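Local coordinates for DltD domain-containing protein (Beauveria bassiana, PDB 7D78) that is a thioesterase-like polyketide cyclase that probably closes polyketide chains into medium-ring lactones using an alpha/beta hydrolase fold, at residues A[150-155]-A[313-318]; A[69-74]-A[307-312]; A[176-181]-A[234-239]. One frame throughout, in Å; residues are numbered along the deposited sequence.

Overall arrangement
Contacts 1 and 2 share helix 305-319, the last helix of the chain, whose adjoining segments 313-318 and 307-312 meet strand 150-156 of the central mixed sheet and helix 68-77 respectively; their centres are 12 Å apart. Contact 3 lies on the opposite side of the chain's centre, 37 Å from contact 1 and 38 Å from contact 2 between centres. Along the chain come 69-74, 150-155, 176-181, 234-239 and finally 307-318, so both segments of contact 3 fall in the excursion between sheet strands 150-156 and 259-264. The first two contacts thus bring the C-terminal helix back onto the hydrolase core, while the third joins helix 168-183 to the turn before helix 238-244, where Arg-179 also bonds the second subunit.

Contact 1: residues A[150-155]-A[313-318]; sequences VKALVM and TEFIRE
Ala-152 and Val-154 of strand 150-156 meet Phe-315 and Ile-316 of helix 305-319 through two apolar side-chain contacts. In the first, CB of Ala-152 points toward the helix and lies 4.4 Å from Phe-315 CE2, approaching the ring obliquely. The benzyl group reaches the strand because its CG stands anti to the backbone N (chi1 179°), which carries the ring away from the helix backbone. In the second, Val-154 CG2 lies 4.2 Å from Ile-316 CD1; the CA-CB bond of Ile-316 does not aim at the strand, but its extended outer chain (chi2 171°) brings the terminal methyl there.

At the same 4.4 Å Leu-153 O also approaches Phe-315 CE2, likewise obliquely to the ring, a contact of van der Waals range. Hydrogen bonding of the strand is directed within the sheet: Ala-152 and Val-154 pair with Leu-130 of strand 127-133, and Leu-153 with Leu-260 of strand 259-264. Phe-315 also packs on Leu-260 and Ile-316 on Thr-129, so the helix spans three neighbouring strands.

The axes of the two short segments approach to 9.0 Å and run nearly antiparallel, at 161°. Leu-153, whose CB points away from this helix, packs instead on Ser-140 and Ala-141 of helix 135-146. A strand sandwiched in this way between helices, with the C-terminal helix laid back along the sheet, is characteristic of the alpha/beta hydrolase fold.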
ATOM      1  N   VAL A 150     -19.113  -8.281   2.450  1.00 18.84           N
ATOM      2  CA  VAL A 150     -18.827  -8.389   3.874  1.00 19.19           C
ATOM      3  C   VAL A 150     -19.947  -7.672   4.625  1.00 21.99           C
ATOM      4  O   VAL A 150     -20.080  -6.447   4.541  1.00 19.75           O
ATOM      5  CB  VAL A 150     -17.451  -7.803   4.204  1.00 19.95           C
ATOM      6  CG1 VAL A 150     -17.192  -7.812   5.702  1.00 18.21           C
ATOM      7  CG2 VAL A 150     -16.379  -8.596   3.454  1.00 18.57           C
ATOM      8  N   LYS A 151     -20.762  -8.435   5.347  1.00 20.31           N
ATOM      9  CA  LYS A 151     -21.964  -7.909   5.989  1.00 21.79           C
ATOM     10  C   LYS A 151     -21.753  -7.523   7.446  1.00 24.60           C
ATOM     11  O   LYS A 151     -22.637  -6.895   8.043  1.00 22.11           O
ATOM     12  CB  LYS A 151     -23.093  -8.939   5.890  1.00 23.48           C
ATOM     13  CG  LYS A 151     -23.392  -9.378   4.463  1.00 19.42           C
ATOM     14  CD  LYS A 151     -23.822  -8.190   3.594  1.00 24.74           C
ATOM     15  CE  LYS A 151     -24.091  -8.614   2.144  1.00 24.91           C
ATOM     16  NZ  LYS A 151     -25.236  -9.574   2.029  1.00 29.31           N
ATOM     17  N   ALA A 152     -20.624  -7.899   8.036  1.00 22.02           N
ATOM     18  CA  ALA A 152     -20.283  -7.491   9.390  1.00 20.99           C
ATOM     19  C   ALA A 152     -18.784  -7.650   9.565  1.00 20.00           C
ATOM     20  O   ALA A 152     -18.141  -8.456   8.885  1.00 20.21           O
ATOM     21  CB  ALA A 152     -21.021  -8.308  10.455  1.00 18.47           C
ATOM     22  N   LEU A 153     -18.249  -6.886  10.508  1.00 21.42           N
ATOM     23  CA  LEU A 153     -16.821  -6.831  10.785  1.00 21.32           C
ATOM     24  C   LEU A 153     -16.624  -6.966  12.286  1.00 20.81           C
ATOM     25  O   LEU A 153     -17.181  -6.180  13.057  1.00 22.80           O
ATOM     26  CB  LEU A 153     -16.225  -5.518  10.282  1.00 21.38           C
ATOM     27  CG  LEU A 153     -14.806  -5.166  10.718  1.00 20.25           C
ATOM     28  CD1 LEU A 153     -13.816  -6.149  10.090  1.00 17.44           C
ATOM     29  CD2 LEU A 153     -14.497  -3.733  10.290  1.00 18.79           C
ATOM     30  N   VAL A 154     -15.848  -7.959  12.703  1.00 18.61           N
ATOM     31  CA  VAL A 154     -15.495  -8.140  14.105  1.00 19.58           C
ATOM     32  C   VAL A 154     -13.994  -7.964  14.226  1.00 21.92           C
ATOM     33  O   VAL A 154     -13.227  -8.725  13.624  1.00 21.05           O
ATOM     34  CB  VAL A 154     -15.925  -9.516  14.630  1.00 23.19           C
ATOM     35  CG1 VAL A 154     -15.398  -9.723  16.042  1.00 23.12           C
ATOM     36  CG2 VAL A 154     -17.442  -9.631  14.590  1.00 21.74           C
ATOM     37  N   MET A 155     -13.577  -6.959  14.984  0.74 20.23           N
ATOM     38  CA  MET A 155     -12.167  -6.695  15.230  0.74 20.93           C
ATOM     39  C   MET A 155     -11.870  -6.956  16.697  0.74 23.38           C
ATOM     40  O   MET A 155     -12.468  -6.330  17.583  0.74 24.30           O
ATOM     41  CB  MET A 155     -11.798  -5.259  14.869  0.74 20.76           C
ATOM     42  CG  MET A 155     -11.853  -4.949  13.382  0.74 21.27           C
ATOM     43  SD  MET A 155     -11.244  -3.286  13.065  0.74 22.95           S
ATOM     44  CE  MET A 155     -12.592  -2.295  13.691  0.74 21.53           C
ATOM     45  N   THR A 313     -21.261 -13.813  18.370  1.00 24.82           N
ATOM     46  CA  THR A 313     -22.295 -14.491  17.594  1.00 27.82           C
ATOM     47  C   THR A 313     -23.629 -13.778  17.695  1.00 29.59           C
ATOM     48  O   THR A 313     -24.416 -13.806  16.743  1.00 29.16           O
ATOM     49  CB  THR A 313     -22.449 -15.940  18.045  1.00 31.68           C
ATOM     50  OG1 THR A 313     -22.655 -15.985  19.463  1.00 33.20           O
ATOM     51  CG2 THR A 313     -21.207 -16.713  17.695  1.00 31.44           C
ATOM     52  N   GLU A 314     -23.913 -13.160  18.843  1.00 30.76           N
ATOM     53  CA  GLU A 314     -25.136 -12.377  18.965  1.00 31.79           C
ATOM     54  C   GLU A 314     -25.096 -11.177  18.026  1.00 30.17           C
ATOM     55  O   GLU A 314     -26.064 -10.910  17.305  1.00 27.83           O
ATOM     56  CB  GLU A 314     -25.342 -11.936  20.416  1.00 33.35           C
ATOM     57  CG  GLU A 314     -26.615 -11.121  20.644  1.00 44.25           C
ATOM     58  CD  GLU A 314     -26.569 -10.292  21.927  1.00 60.24           C
ATOM     59  OE1 GLU A 314     -27.619  -9.729  22.312  1.00 69.01           O
ATOM     60  OE2 GLU A 314     -25.487 -10.201  22.553  1.00 60.99           O
ATOM     61  N   PHE A 315     -23.967 -10.453  18.004  1.00 27.99           N
ATOM     62  CA  PHE A 315     -23.842  -9.298  17.114  1.00 21.55           C
ATOM     63  C   PHE A 315     -23.963  -9.713  15.651  1.00 24.13           C
ATOM     64  O   PHE A 315     -24.631  -9.042  14.858  1.00 28.42           O
ATOM     65  CB  PHE A 315     -22.512  -8.580  17.367  1.00 25.62           C
ATOM     66  CG  PHE A 315     -22.279  -7.391  16.474  1.00 25.34           C
ATOM     67  CD1 PHE A 315     -22.749  -6.137  16.836  1.00 25.43           C
ATOM     68  CD2 PHE A 315     -21.581  -7.522  15.276  1.00 29.56           C
ATOM     69  CE1 PHE A 315     -22.544  -5.034  16.020  1.00 28.56           C
ATOM     70  CE2 PHE A 315     -21.370  -6.420  14.443  1.00 21.31           C
ATOM     71  CZ  PHE A 315     -21.845  -5.178  14.817  1.00 29.12           C
ATOM     72  N   ILE A 316     -23.328 -10.818  15.274  1.00 25.48           N
ATOM     73  CA  ILE A 316     -23.416 -11.281  13.893  1.00 26.89           C
ATOM     74  C   ILE A 316     -24.845 -11.699  13.561  1.00 27.42           C
ATOM     75  O   ILE A 316     -25.391 -11.332  12.514  1.00 27.03           O
ATOM     76  CB  ILE A 316     -22.412 -12.425  13.654  1.00 26.96           C
ATOM     77  CG1 ILE A 316     -20.989 -11.924  13.911  1.00 22.09           C
ATOM     78  CG2 ILE A 316     -22.542 -12.969  12.244  1.00 28.23           C
ATOM     79  CD1 ILE A 316     -19.920 -13.010  13.909  1.00 23.54           C
ATOM     80  N   ARG A 317     -25.481 -12.456  14.463  1.00 30.49           N
ATOM     81  CA  ARG A 317     -26.856 -12.890  14.239  1.00 28.86           C
ATOM     82  C   ARG A 317     -27.784 -11.700  14.034  1.00 27.20           C
ATOM     83  O   ARG A 317     -28.655 -11.723  13.156  1.00 30.67           O
ATOM     84  CB  ARG A 317     -27.336 -13.741  15.417  1.00 35.18           C
ATOM     85  CG  ARG A 317     -27.874 -15.106  15.024  1.00 42.49           C
ATOM     86  CD  ARG A 317     -28.456 -15.855  16.223  1.00 40.85           C
ATOM     87  NE  ARG A 317     -27.425 -16.228  17.187  1.00 42.10           N
ATOM     88  CZ  ARG A 317     -26.682 -17.328  17.099  1.00 48.94           C
ATOM     89  NH1 ARG A 317     -26.850 -18.170  16.084  1.00 51.87           N
ATOM     90  NH2 ARG A 317     -25.770 -17.585  18.025  1.00 44.24           N
ATOM     91  N   GLU A 318     -27.605 -10.646  14.822  1.00 28.22           N
ATOM     92  CA  GLU A 318     -28.513  -9.509  14.732  1.00 32.12           C
ATOM     93  C   GLU A 318     -28.332  -8.754  13.423  1.00 33.30           C
ATOM     94  O   GLU A 318     -29.313  -8.309  12.820  1.00 34.33           O
ATOM     95  CB  GLU A 318     -28.302  -8.571  15.919  1.00 34.81           C
ATOM     96  CG  GLU A 318     -28.929  -9.063  17.213  1.00 48.25           C
ATOM     97  CD  GLU A 318     -28.818  -8.050  18.339  1.00 54.63           C
ATOM     98  OE1 GLU A 318     -28.570  -8.464  19.494  1.00 58.70           O
ATOM     99  OE2 GLU A 318     -28.983  -6.841  18.068  1.00 70.89           O
TER

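Contact 2: residues A[69-74]-A[307-312]; sequences PDIAET and EVVDAM
Ile-71 and Thr-74, about one turn apart on helix 68-77, both close on Val-309 of helix 305-319. Along 307-312, Val-308 comes first and turns to another surface, packing on Leu-300 and on Val-262 of the sheet.

Val-309 follows and bears the contact, its two methyls dividing the facing helix between them. CG2 lies 3.6 Å from Ile-71 CD1, the two side chains crossing at a slant. CG1 meets Thr-74 CG2 tip to tip at 3.7 Å. Thr-74 offers its methyl because chi1 of -62° turns CG2, not OG1, to the valine. The closest pair of CA atoms is Ile-71 and Val-309, 7.3 Å apart.

Asp-310 is exposed and instead hydrogen-bonds through OD1 to Gln-78 NE2, just beyond the end of helix 68-77, a polar tie beside the apolar contact. Met-312 then settles on Leu-260 and Val-262 of strand 259-264, while across the way Ala-72 packs on Thr-82 and Ile-84 of strand 81-86. Two helices that each rest on the central sheet and touch one another, here through the methyl groups of Ile-71, Thr-74 and Val-309, are characteristic of the helical layer flanking an alpha/beta hydrolase sheet.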
ATOM      1  N   PRO A  69      -8.740 -22.122  16.658  1.00 25.80           N
ATOM      2  CA  PRO A  69      -9.598 -23.310  16.525  1.00 26.31           C
ATOM      3  C   PRO A  69     -10.651 -23.413  17.610  1.00 32.27           C
ATOM      4  O   PRO A  69     -11.787 -23.816  17.323  1.00 30.31           O
ATOM      5  CB  PRO A  69      -8.595 -24.466  16.581  1.00 25.07           C
ATOM      6  CG  PRO A  69      -7.359 -23.880  15.971  1.00 27.46           C
ATOM      7  CD  PRO A  69      -7.315 -22.476  16.501  1.00 25.80           C
ATOM      8  N   ASP A  70     -10.314 -23.036  18.845  1.00 29.95           N
ATOM      9  CA  ASP A  70     -11.302 -23.059  19.918  1.00 36.52           C
ATOM     10  C   ASP A  70     -12.486 -22.153  19.602  1.00 34.74           C
ATOM     11  O   ASP A  70     -13.642 -22.530  19.833  1.00 33.40           O
ATOM     12  CB  ASP A  70     -10.653 -22.645  21.235  1.00 37.67           C
ATOM     13  CG  ASP A  70      -9.648 -23.659  21.730  1.00 41.82           C
ATOM     14  OD1 ASP A  70      -9.799 -24.857  21.401  1.00 45.34           O
ATOM     15  OD2 ASP A  70      -8.711 -23.258  22.447  1.00 45.35           O
ATOM     16  N   ILE A  71     -12.218 -20.955  19.077  1.00 31.28           N
ATOM     17  CA  ILE A  71     -13.290 -20.030  18.711  1.00 29.54           C
ATOM     18  C   ILE A  71     -14.103 -20.587  17.545  1.00 29.47           C
ATOM     19  O   ILE A  71     -15.340 -20.496  17.536  1.00 26.55           O
ATOM     20  CB  ILE A  71     -12.703 -18.643  18.378  1.00 28.48           C
ATOM     21  CG1 ILE A  71     -11.732 -18.183  19.468  1.00 34.92           C
ATOM     22  CG2 ILE A  71     -13.804 -17.604  18.164  1.00 28.63           C
ATOM     23  CD1 ILE A  71     -12.410 -17.567  20.662  1.00 43.63           C
ATOM     24  N   ALA A  72     -13.427 -21.177  16.549  1.00 23.14           N
ATOM     25  CA  ALA A  72     -14.124 -21.695  15.373  1.00 27.15           C
ATOM     26  C   ALA A  72     -15.068 -22.839  15.729  1.00 31.44           C
ATOM     27  O   ALA A  72     -16.158 -22.959  15.149  1.00 25.31           O
ATOM     28  CB  ALA A  72     -13.117 -22.165  14.328  1.00 26.87           C
ATOM     29  N   GLU A  73     -14.647 -23.718  16.643  1.00 27.49           N
ATOM     30  CA  GLU A  73     -15.519 -24.808  17.082  1.00 25.98           C
ATOM     31  C   GLU A  73     -16.802 -24.270  17.707  1.00 22.77           C
ATOM     32  O   GLU A  73     -17.891 -24.800  17.456  1.00 28.37           O
ATOM     33  CB  GLU A  73     -14.777 -25.702  18.077  1.00 29.42           C
ATOM     34  CG  GLU A  73     -13.560 -26.395  17.485  1.00 34.77           C
ATOM     35  CD  GLU A  73     -12.779 -27.190  18.521  1.00 43.42           C
ATOM     36  OE1 GLU A  73     -13.299 -27.392  19.639  1.00 45.12           O
ATOM     37  OE2 GLU A  73     -11.645 -27.615  18.216  1.00 40.51           O
ATOM     38  N   THR A  74     -16.693 -23.218  18.524  1.00 27.17           N
ATOM     39  CA  THR A  74     -17.883 -22.600  19.105  1.00 27.93           C
ATOM     40  C   THR A  74     -18.755 -21.984  18.023  1.00 29.84           C
ATOM     41  O   THR A  74     -19.978 -22.170  18.018  1.00 27.35           O
ATOM     42  CB  THR A  74     -17.488 -21.542  20.139  1.00 30.39           C
ATOM     43  OG1 THR A  74     -16.776 -22.166  21.212  1.00 30.58           O
ATOM     44  CG2 THR A  74     -18.727 -20.844  20.707  1.00 31.32           C
ATOM     45  N   GLU A 307     -18.330 -15.504  27.431  1.00 37.83           N
ATOM     46  CA  GLU A 307     -19.283 -14.411  27.271  1.00 34.24           C
ATOM     47  C   GLU A 307     -18.902 -13.503  26.105  1.00 37.38           C
ATOM     48  O   GLU A 307     -19.777 -12.949  25.426  1.00 33.80           O
ATOM     49  CB  GLU A 307     -19.356 -13.606  28.567  1.00 39.00           C
ATOM     50  CG  GLU A 307     -20.053 -14.317  29.733  1.00 46.82           C
ATOM     51  CD  GLU A 307     -19.293 -15.535  30.256  1.00 51.21           C
ATOM     52  OE1 GLU A 307     -18.040 -15.555  30.194  1.00 47.60           O
ATOM     53  OE2 GLU A 307     -19.961 -16.478  30.732  1.00 58.08           O
ATOM     54  N   VAL A 308     -17.600 -13.314  25.879  1.00 33.51           N
ATOM     55  CA  VAL A 308     -17.153 -12.480  24.768  1.00 33.09           C
ATOM     56  C   VAL A 308     -17.477 -13.151  23.438  1.00 30.74           C
ATOM     57  O   VAL A 308     -17.985 -12.508  22.512  1.00 31.98           O
ATOM     58  CB  VAL A 308     -15.651 -12.171  24.906  1.00 34.86           C
ATOM     59  CG1 VAL A 308     -15.091 -11.637  23.591  1.00 35.92           C
ATOM     60  CG2 VAL A 308     -15.429 -11.169  26.030  1.00 36.14           C
ATOM     61  N   VAL A 309     -17.209 -14.456  23.324  1.00 33.76           N
ATOM     62  CA  VAL A 309     -17.542 -15.171  22.094  1.00 33.18           C
ATOM     63  C   VAL A 309     -19.047 -15.152  21.854  1.00 34.60           C
ATOM     64  O   VAL A 309     -19.505 -14.913  20.730  1.00 32.72           O
ATOM     65  CB  VAL A 309     -16.986 -16.604  22.137  1.00 34.06           C
ATOM     66  CG1 VAL A 309     -17.398 -17.367  20.887  1.00 33.93           C
ATOM     67  CG2 VAL A 309     -15.482 -16.565  22.258  1.00 32.26           C
ATOM     68  N   ASP A 310     -19.843 -15.387  22.903  1.00 32.95           N
ATOM     69  CA  ASP A 310     -21.293 -15.318  22.746  1.00 29.58           C
ATOM     70  C   ASP A 310     -21.730 -13.938  22.273  1.00 31.10           C
ATOM     71  O   ASP A 310     -22.665 -13.812  21.469  1.00 31.19           O
ATOM     72  CB  ASP A 310     -21.987 -15.686  24.060  1.00 34.70           C
ATOM     73  CG  ASP A 310     -22.109 -17.180  24.243  1.00 38.77           C
ATOM     74  OD1 ASP A 310     -21.865 -17.909  23.254  1.00 38.10           O
ATOM     75  OD2 ASP A 310     -22.442 -17.628  25.361  1.00 50.48           O
ATOM     76  N   ALA A 311     -21.058 -12.890  22.755  1.00 29.57           N
ATOM     77  CA  ALA A 311     -21.382 -11.541  22.311  1.00 31.46           C
ATOM     78  C   ALA A 311     -21.112 -11.360  20.823  1.00 30.76           C
ATOM     79  O   ALA A 311     -21.840 -10.623  20.143  1.00 28.36           O
ATOM     80  CB  ALA A 311     -20.589 -10.523  23.121  1.00 29.00           C
ATOM     81  N   MET A 312     -20.080 -12.026  20.301  1.00 27.67           N
ATOM     82  CA  MET A 312     -19.780 -11.935  18.874  1.00 27.45           C
ATOM     83  C   MET A 312     -20.882 -12.574  18.041  1.00 24.94           C
ATOM     84  O   MET A 312     -21.402 -11.956  17.108  1.00 27.36           O
ATOM     85  CB  MET A 312     -18.436 -12.597  18.574  1.00 27.69           C
ATOM     86  CG  MET A 312     -17.257 -11.943  19.254  1.00 25.95           C
ATOM     87  SD  MET A 312     -15.742 -12.911  19.060  1.00 31.48           S
ATOM     88  CE  MET A 312     -14.597 -11.772  19.772  1.00 27.22           C
TER

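Contact 3: residues A[176-181]-A[234-239]; sequences IRDRQS and IALQTY
This is a buried, water-assisted polar contact between Asp-178 and Arg-179 of helix 168-183 and the turn carrying Leu-236 and Gln-237, in the helical region that follows sheet strand 150-156. Gln-237 NE2 donates to Asp-178 OD2 at 2.7 Å, and the bond is almost straight (173°). OD2 receives it on its anti lone pair, in the plane of the amide, and the two flat groups lie only 17° apart. A bend at chi2 (-56°) brings the glutamine amide to the helix. OD2 also accepts from Gln-182 NE2 and from water 1 at 2.8 Å. That water in turn accepts from Gln-237 N at 3.1 Å, while OD1 bonds Phe-189 N, so the buried carboxylate is held at both oxygens. Beside it, Leu-236 CD2 packs on Asp-178 CB at 3.9 Å.

The other end of the amide faces Arg-179, its plane roughly perpendicular to the guanidinium. Water 2 links them, donating to Gln-237 OE1 at 2.8 Å and accepting from Arg-179 NH1 at 3.1 Å. The guanidinium is also salt-bridged to Asp-112 and Glu-108 of the second subunit. A leucine in place of Gln-237 would probably leave Asp-178 OD2 without its straight amide donor and water 2 without the acceptor OE1 gives it, weakening the tie between turn and helix.

Thr-238 N bonds Ala-235 O and closes a type I turn that leads into helix 238-244; Thr-238 OG1 donates to the same oxygen. Helices inserted after this sheet strand are typical of the lid region of alpha/beta hydrolases.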
ATOM      1  N   ILE A 176      16.632   0.040   3.350  1.00 17.33           N
ATOM      2  CA  ILE A 176      17.338   0.327   2.096  1.00 15.30           C
ATOM      3  C   ILE A 176      18.560  -0.583   1.956  1.00 20.67           C
ATOM      4  O   ILE A 176      18.855  -1.107   0.869  1.00 16.44           O
ATOM      5  CB  ILE A 176      17.739   1.813   2.022  1.00 19.38           C
ATOM      6  CG1 ILE A 176      16.493   2.707   1.963  1.00 18.87           C
ATOM      7  CG2 ILE A 176      18.677   2.052   0.813  1.00 16.31           C
ATOM      8  CD1 ILE A 176      15.658   2.506   0.689  1.00 19.56           C
ATOM      9  N   ARG A 177      19.283  -0.797   3.058  1.00 17.58           N
ATOM     10  CA  ARG A 177      20.457  -1.666   3.007  1.00 16.91           C
ATOM     11  C   ARG A 177      20.077  -3.112   2.685  1.00 20.02           C
ATOM     12  O   ARG A 177      20.795  -3.796   1.942  1.00 18.55           O
ATOM     13  CB  ARG A 177      21.231  -1.548   4.319  1.00 18.33           C
ATOM     14  CG  ARG A 177      21.890  -0.186   4.392  1.00 22.37           C
ATOM     15  CD  ARG A 177      22.447   0.160   5.746  1.00 20.73           C
ATOM     16  NE  ARG A 177      23.284   1.353   5.648  1.00 23.02           N
ATOM     17  CZ  ARG A 177      23.804   1.982   6.693  1.00 22.75           C
ATOM     18  NH1 ARG A 177      23.552   1.543   7.922  1.00 21.52           N
ATOM     19  NH2 ARG A 177      24.568   3.055   6.505  1.00 24.17           N
ATOM     20  N   ASP A 178      18.934  -3.585   3.192  1.00 18.05           N
ATOM     21  CA  ASP A 178      18.476  -4.917   2.808  1.00 17.36           C
ATOM     22  C   ASP A 178      18.156  -4.994   1.316  1.00 17.54           C
ATOM     23  O   ASP A 178      18.438  -6.013   0.667  1.00 18.70           O
ATOM     24  CB  ASP A 178      17.255  -5.330   3.632  1.00 17.26           C
ATOM     25  CG  ASP A 178      16.673  -6.658   3.165  1.00 19.85           C
ATOM     26  OD1 ASP A 178      17.400  -7.677   3.200  1.00 20.02           O
ATOM     27  OD2 ASP A 178      15.492  -6.696   2.759  1.00 22.22           O
ATOM     28  N   ARG A 179      17.568  -3.933   0.743  1.00 14.97           N
ATOM     29  CA  ARG A 179      17.361  -3.926  -0.709  1.00 16.75           C
ATOM     30  C   ARG A 179      18.689  -4.036  -1.450  1.00 19.54           C
ATOM     31  O   ARG A 179      18.820  -4.804  -2.411  1.00 16.51           O
ATOM     32  CB  ARG A 179      16.626  -2.660  -1.163  1.00 18.66           C
ATOM     33  CG  ARG A 179      15.270  -2.402  -0.533  1.00 15.58           C
ATOM     34  CD  ARG A 179      14.567  -1.271  -1.285  1.00 19.76           C
ATOM     35  NE  ARG A 179      14.025  -1.763  -2.549  1.00 20.20           N
ATOM     36  CZ  ARG A 179      12.766  -2.170  -2.703  1.00 17.83           C
ATOM     37  NH1 ARG A 179      11.923  -2.115  -1.676  1.00 17.07           N
ATOM     38  NH2 ARG A 179      12.354  -2.621  -3.881  1.00 19.40           N
ATOM     39  N   GLN A 180      19.683  -3.251  -1.023  1.00 18.25           N
ATOM     40  CA  GLN A 180      20.994  -3.301  -1.660  1.00 19.06           C
ATOM     41  C   GLN A 180      21.596  -4.702  -1.560  1.00 19.69           C
ATOM     42  O   GLN A 180      22.159  -5.220  -2.536  1.00 20.85           O
ATOM     43  CB  GLN A 180      21.916  -2.259  -1.025  1.00 19.68           C
ATOM     44  CG  GLN A 180      21.455  -0.809  -1.199  1.00 21.20           C
ATOM     45  CD  GLN A 180      22.313   0.181  -0.409  1.00 29.06           C
ATOM     46  OE1 GLN A 180      22.261   0.209   0.825  1.00 27.25           O
ATOM     47  NE2 GLN A 180      23.103   0.995  -1.115  1.00 28.00           N
ATOM     48  N   SER A 181      21.475  -5.333  -0.393  1.00 18.39           N
ATOM     49  CA  SER A 181      21.953  -6.708  -0.222  1.00 18.26           C
ATOM     50  C   SER A 181      21.220  -7.678  -1.145  1.00 23.54           C
ATOM     51  O   SER A 181      21.843  -8.557  -1.757  1.00 19.97           O
ATOM     52  CB  SER A 181      21.799  -7.128   1.249  1.00 23.56           C
ATOM     53  OG  SER A 181      21.943  -8.526   1.421  1.00 22.14           O
ATOM     54  N   ILE A 234      10.209 -13.032  10.473  1.00 19.34           N
ATOM     55  CA  ILE A 234       9.584 -12.278   9.392  1.00 18.95           C
ATOM     56  C   ILE A 234      10.672 -11.714   8.491  1.00 22.08           C
ATOM     57  O   ILE A 234      11.819 -11.520   8.903  1.00 20.26           O
ATOM     58  CB  ILE A 234       8.684 -11.127   9.903  1.00 18.81           C
ATOM     59  CG1 ILE A 234       9.507 -10.155  10.780  1.00 18.27           C
ATOM     60  CG2 ILE A 234       7.471 -11.682  10.642  1.00 18.93           C
ATOM     61  CD1 ILE A 234       8.802  -8.833  11.087  1.00 19.48           C
ATOM     62  N   ALA A 235      10.293 -11.433   7.247  1.00 19.67           N
ATOM     63  CA  ALA A 235      11.152 -10.641   6.377  1.00 20.50           C
ATOM     64  C   ALA A 235      11.203  -9.203   6.880  1.00 19.70           C
ATOM     65  O   ALA A 235      10.161  -8.605   7.172  1.00 18.30           O
ATOM     66  CB  ALA A 235      10.634 -10.671   4.940  1.00 19.03           C
ATOM     67  N   LEU A 236      12.413  -8.643   6.978  1.00 18.60           N
ATOM     68  CA  LEU A 236      12.546  -7.233   7.341  1.00 19.17           C
ATOM     69  C   LEU A 236      11.701  -6.326   6.445  1.00 19.56           C
ATOM     70  O   LEU A 236      11.173  -5.305   6.912  1.00 17.88           O
ATOM     71  CB  LEU A 236      14.021  -6.809   7.280  1.00 17.02           C
ATOM     72  CG  LEU A 236      14.351  -5.407   7.810  1.00 19.00           C
ATOM     73  CD1 LEU A 236      14.520  -5.407   9.358  1.00 17.69           C
ATOM     74  CD2 LEU A 236      15.605  -4.873   7.132  1.00 19.01           C
ATOM     75  N   GLN A 237      11.541  -6.685   5.165  1.00 16.72           N
ATOM     76  CA  GLN A 237      10.783  -5.828   4.251  1.00 17.46           C
ATOM     77  C   GLN A 237       9.331  -5.658   4.674  1.00 18.48           C
ATOM     78  O   GLN A 237       8.656  -4.757   4.160  1.00 18.30           O
ATOM     79  CB  GLN A 237      10.845  -6.379   2.825  1.00 17.41           C
ATOM     80  CG  GLN A 237      12.210  -6.184   2.154  1.00 16.82           C
ATOM     81  CD  GLN A 237      12.662  -4.719   2.137  1.00 21.70           C
ATOM     82  OE1 GLN A 237      11.853  -3.811   1.941  1.00 20.80           O
ATOM     83  NE2 GLN A 237      13.964  -4.494   2.339  1.00 17.73           N
ATOM     84  N   THR A 238       8.833  -6.512   5.576  1.00 16.41           N
ATOM     85  CA  THR A 238       7.554  -6.295   6.250  1.00 16.77           C
ATOM     86  C   THR A 238       7.459  -4.854   6.716  1.00 19.42           C
ATOM     87  O   THR A 238       6.426  -4.200   6.543  1.00 15.64           O
ATOM     88  CB  THR A 238       7.406  -7.232   7.455  1.00 15.08           C
ATOM     89  OG1 THR A 238       7.423  -8.592   7.014  1.00 16.77           O
ATOM     90  CG2 THR A 238       6.103  -6.939   8.238  1.00 16.23           C
ATOM     91  N   TYR A 239       8.555  -4.342   7.288  1.00 15.39           N
ATOM     92  CA  TYR A 239       8.530  -2.999   7.847  1.00 16.75           C
ATOM     93  C   TYR A 239       8.355  -1.938   6.765  1.00 18.37           C
ATOM     94  O   TYR A 239       7.842  -0.851   7.048  1.00 16.70           O
ATOM     95  CB  TYR A 239       9.806  -2.762   8.647  1.00 17.02           C
ATOM     96  CG  TYR A 239       9.956  -3.708   9.821  1.00 17.51           C
ATOM     97  CD1 TYR A 239       8.838  -4.179  10.516  1.00 17.91           C
ATOM     98  CD2 TYR A 239      11.214  -4.127  10.238  1.00 18.93           C
ATOM     99  CE1 TYR A 239       8.985  -5.054  11.607  1.00 22.09           C
ATOM    100  CE2 TYR A 239      11.371  -4.986  11.313  1.00 19.67           C
ATOM    101  CZ  TYR A 239      10.265  -5.440  11.998  1.00 19.86           C
ATOM    102  OH  TYR A 239      10.456  -6.294  13.067  1.00 20.38           O
TER
HETATM  103  O   HOH W   1      13.786  -8.527   4.094  1.00 20.88           O
HETATM  104  O   HOH W   2      12.472  -1.176   1.241  1.00 19.02           O